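Long-range contact in molybdenum cofactor biosynthesis protein C 2 (Mycobacterium tuberculosis, PDB 4FDF), which probably converts (8S)-3',8-cyclo-7,8-dihydroguanosine 5'-triphosphate to cyclic pyranopterin monophosphate in molybdenum cofactor biosynthesis: residues H88-V97 / T109-V120. Sequence-based numbering, arbitrary orientation.
Sequences HQLALTGVDV and TATVRSTDRTGV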
loop_
_atom_site.group_PDB
_atom_site.type_symbol
_atom_site.label_atom_id
_atom_site.label_comp_id
_atom_site.label_asym_id
_atom_site.label_seq_id
_atom_site.Cartn_x
_atom_site.Cartn_y
_atom_site.Cartn_z
ATOM N N HIS B 88 7.780 -13.425 2.782
ATOM C CA HIS B 88 6.458 -13.895 3.156
ATOM C C HIS B 88 5.797 -12.861 4.007
ATOM O O HIS B 88 6.480 -12.049 4.633
ATOM C CB HIS B 88 6.580 -15.183 3.957
ATOM C CG HIS B 88 7.314 -16.283 3.237
ATOM N ND1 HIS B 88 8.646 -16.248 3.024
ATOM C CD2 HIS B 88 6.856 -17.474 2.683
ATOM C CE1 HIS B 88 9.021 -17.363 2.364
ATOM N NE2 HIS B 88 7.924 -18.114 2.161
ATOM N N GLN B 89 4.463 -12.882 4.020
ATOM C CA GLN B 89 3.646 -12.063 4.915
ATOM C C GLN B 89 3.633 -12.698 6.309
ATOM O O GLN B 89 3.132 -13.806 6.483
ATOM C CB GLN B 89 2.208 -11.968 4.385
ATOM C CG GLN B 89 2.060 -11.294 3.013
ATOM C CD GLN B 89 0.909 -11.872 2.184
ATOM O OE1 GLN B 89 0.911 -13.049 1.837
ATOM N NE2 GLN B 89 -0.066 -11.036 1.859
ATOM N N LEU B 90 4.201 -12.000 7.289
ATOM C CA LEU B 90 4.355 -12.536 8.647
ATOM C C LEU B 90 3.581 -11.731 9.690
ATOM O O LEU B 90 3.502 -10.505 9.607
ATOM C CB LEU B 90 5.841 -12.637 9.030
ATOM C CG LEU B 90 6.733 -13.571 8.183
ATOM C CD1 LEU B 90 8.198 -13.497 8.595
ATOM C CD2 LEU B 90 6.234 -15.016 8.233
ATOM N N ALA B 91 2.998 -12.433 10.659
ATOM C CA ALA B 91 2.239 -11.780 11.712
ATOM C C ALA B 91 3.194 -11.317 12.792
ATOM O O ALA B 91 3.769 -12.127 13.507
ATOM C CB ALA B 91 1.183 -12.727 12.290
ATOM N N LEU B 92 3.384 -10.006 12.886
ATOM C CA LEU B 92 4.309 -9.462 13.867
ATOM C C LEU B 92 3.559 -9.207 15.161
ATOM O O LEU B 92 2.500 -8.575 15.159
ATOM C CB LEU B 92 4.990 -8.184 13.345
ATOM C CG LEU B 92 5.618 -8.241 11.939
ATOM C CD1 LEU B 92 6.325 -6.925 11.604
ATOM C CD2 LEU B 92 6.586 -9.417 11.783
ATOM N N THR B 93 4.103 -9.728 16.258
ATOM C CA THR B 93 3.511 -9.539 17.581
ATOM C C THR B 93 4.115 -8.381 18.369
ATOM O O THR B 93 3.570 -7.979 19.402
ATOM C CB THR B 93 3.520 -10.841 18.429
ATOM O OG1 THR B 93 4.754 -11.554 18.246
ATOM C CG2 THR B 93 2.341 -11.752 18.041
ATOM N N GLY B 94 5.225 -7.833 17.881
ATOM C CA GLY B 94 5.843 -6.670 18.526
ATOM C C GLY B 94 7.040 -6.124 17.770
ATOM O O GLY B 94 7.777 -6.886 17.137
ATOM N N VAL B 95 7.212 -4.801 17.836
ATOM C CA VAL B 95 8.273 -4.078 17.129
ATOM C C VAL B 95 8.774 -2.914 17.976
ATOM O O VAL B 95 8.005 -2.015 18.316
ATOM C CB VAL B 95 7.798 -3.473 15.763
ATOM C CG1 VAL B 95 8.991 -2.875 15.002
ATOM C CG2 VAL B 95 7.074 -4.509 14.894
ATOM N N ASP B 96 10.062 -2.935 18.308
ATOM C CA ASP B 96 10.703 -1.804 18.973
ATOM C C ASP B 96 11.821 -1.228 18.119
ATOM O O ASP B 96 12.543 -1.967 17.432
ATOM C CB ASP B 96 11.244 -2.210 20.341
ATOM C CG ASP B 96 10.145 -2.443 21.348
ATOM O OD1 ASP B 96 9.761 -3.610 21.543
ATOM O OD2 ASP B 96 9.645 -1.459 21.933
ATOM N N VAL B 97 11.940 0.096 18.153
ATOM C CA VAL B 97 13.057 0.802 17.545
ATOM C C VAL B 97 13.702 1.673 18.620
ATOM O O VAL B 97 13.044 2.548 19.199
ATOM C CB VAL B 97 12.622 1.672 16.322
ATOM C CG1 VAL B 97 13.819 2.447 15.744
ATOM C CG2 VAL B 97 11.977 0.805 15.232
ATOM N N THR B 109 18.576 0.421 16.681
ATOM C CA THR B 109 18.367 -0.998 16.936
ATOM C C THR B 109 16.879 -1.329 16.788
ATOM O O THR B 109 16.033 -0.689 17.410
ATOM C CB THR B 109 18.893 -1.393 18.344
ATOM O OG1 THR B 109 20.218 -0.866 18.525
ATOM C CG2 THR B 109 18.934 -2.896 18.527
ATOM N N ALA B 110 16.565 -2.326 15.966
ATOM C CA ALA B 110 15.191 -2.794 15.858
ATOM C C ALA B 110 15.037 -4.214 16.396
ATOM O O ALA B 110 15.824 -5.103 16.073
ATOM C CB ALA B 110 14.687 -2.692 14.423
ATOM N N THR B 111 14.025 -4.398 17.238
ATOM C CA THR B 111 13.699 -5.696 17.826
ATOM C C THR B 111 12.308 -6.078 17.346
ATOM O O THR B 111 11.355 -5.308 17.512
ATOM C CB THR B 111 13.767 -5.643 19.379
ATOM O OG1 THR B 111 15.117 -5.386 19.776
ATOM C CG2 THR B 111 13.309 -6.954 20.012
ATOM N N VAL B 112 12.211 -7.241 16.707
ATOM C CA VAL B 112 10.958 -7.709 16.118
ATOM C C VAL B 112 10.610 -9.055 16.727
ATOM O O VAL B 112 11.475 -9.926 16.869
ATOM C CB VAL B 112 11.039 -7.835 14.562
ATOM C CG1 VAL B 112 9.721 -8.386 13.984
ATOM C CG2 VAL B 112 11.339 -6.483 13.914
ATOM N N ARG B 113 9.348 -9.216 17.103
ATOM C CA ARG B 113 8.849 -10.487 17.621
ATOM C C ARG B 113 7.667 -10.979 16.791
ATOM O O ARG B 113 6.846 -10.177 16.300
ATOM C CB ARG B 113 8.493 -10.377 19.113
ATOM C CG ARG B 113 9.720 -10.216 20.036
ATOM C CD ARG B 113 9.390 -9.595 21.406
ATOM N NE ARG B 113 8.661 -8.327 21.286
ATOM C CZ ARG B 113 9.172 -7.110 21.493
ATOM N NH1 ARG B 113 10.443 -6.942 21.864
ATOM N NH2 ARG B 113 8.392 -6.046 21.339
ATOM N N SER B 114 7.605 -12.300 16.620
ATOM C CA SER B 114 6.555 -12.947 15.839
ATOM C C SER B 114 6.362 -14.421 16.193
ATOM O O SER B 114 7.320 -15.135 16.508
ATOM C CB SER B 114 6.856 -12.838 14.346
ATOM O OG SER B 114 5.882 -13.531 13.587
ATOM N N THR B 115 5.111 -14.864 16.123
ATOM C CA THR B 115 4.783 -16.277 16.216
ATOM C C THR B 115 4.428 -16.746 14.817
ATOM O O THR B 115 3.290 -16.563 14.378
ATOM C CB THR B 115 3.587 -16.509 17.155
ATOM O OG1 THR B 115 3.827 -15.845 18.398
ATOM C CG2 THR B 115 3.369 -18.011 17.400
ATOM N N ASP B 116 5.402 -17.317 14.107
ATOM C CA ASP B 116 5.187 -17.747 12.718
ATOM C C ASP B 116 6.161 -18.821 12.214
ATOM O O ASP B 116 6.932 -19.398 12.987
ATOM C CB ASP B 116 5.177 -16.535 11.770
ATOM C CG ASP B 116 4.070 -16.618 10.719
ATOM O OD1 ASP B 116 4.006 -17.625 9.977
ATOM O OD2 ASP B 116 3.264 -15.668 10.630
ATOM N N ARG B 117 6.120 -19.050 10.900
ATOM C CA ARG B 117 6.748 -20.193 10.232
ATOM C C ARG B 117 8.176 -19.952 9.732
ATOM O O ARG B 117 8.853 -20.892 9.298
ATOM C CB ARG B 117 5.865 -20.643 9.056
ATOM C CG ARG B 117 4.582 -21.341 9.473
ATOM C CD ARG B 117 3.656 -21.625 8.299
ATOM N NE ARG B 117 3.047 -22.949 8.424
ATOM C CZ ARG B 117 1.916 -23.219 9.080
ATOM N NH1 ARG B 117 1.223 -22.255 9.680
ATOM N NH2 ARG B 117 1.471 -24.470 9.131
ATOM N N THR B 118 8.623 -18.699 9.769
ATOM C CA THR B 118 9.985 -18.343 9.344
ATOM C C THR B 118 10.516 -17.170 10.170
ATOM O O THR B 118 9.741 -16.482 10.838
ATOM C CB THR B 118 10.096 -18.080 7.796
ATOM O OG1 THR B 118 11.310 -17.379 7.504
ATOM C CG2 THR B 118 8.936 -17.262 7.267
ATOM N N GLY B 119 11.836 -16.966 10.135
ATOM C CA GLY B 119 12.496 -15.906 10.905
ATOM C C GLY B 119 12.052 -14.508 10.508
ATOM O O GLY B 119 11.563 -14.304 9.393
ATOM N N VAL B 120 12.233 -13.553 11.425
ATOM C CA VAL B 120 11.781 -12.169 11.234
ATOM C C VAL B 120 12.921 -11.143 11.106
ATOM O O VAL B 120 12.737 -9.950 11.389
ATOM C CB VAL B 120 10.754 -11.721 12.337
ATOM C CG1 VAL B 120 9.477 -12.535 12.228
ATOM C CG2 VAL B 120 11.346 -11.818 13.753
#
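A110 and V97 form a non-hydrogen-bonded pair in the antiparallel hairpin of strands 92-101 and 105-116, whose short segments run 174° apart. T111 pairs with D96 through two backbone bonds, D96 N to T111 O (2.8 Å) and T111 N to D96 O (2.9 Å). V112 lies on the sheet face of V95 and L92, its CG1 4.0 Å from L92 CD2; A124 and I74 place helices 121-139 and 65-83 over this face. On the other face R113, bent at chi3 (-53°), brings NH2 2.8 Å from D96 OD1 at the guanidinium edge, a nearly straight hydrogen bond (167°) within a salt bridge, while its NE pairs with D28 of a second subunit. R113 O accepts from T93 N (2.8 Å) and G94 N, both from one face of its carbonyl plane: a classic beta bulge. Beyond it S114 OG lies unusually close to A91 O, leaving that bond's details doubtful, and D116 OD2 accepts from A91 N (3.2 Å). T118 CG2 meets L90 CD2 at 3.6 Å, and V120 CG1 approaches L90 CD1. Past the bulge a carboxylate thus takes up the A91 backbone N-H, beside H88, a predicted substrate-binding residue, while R113 links hairpin and hexamer interface by charge.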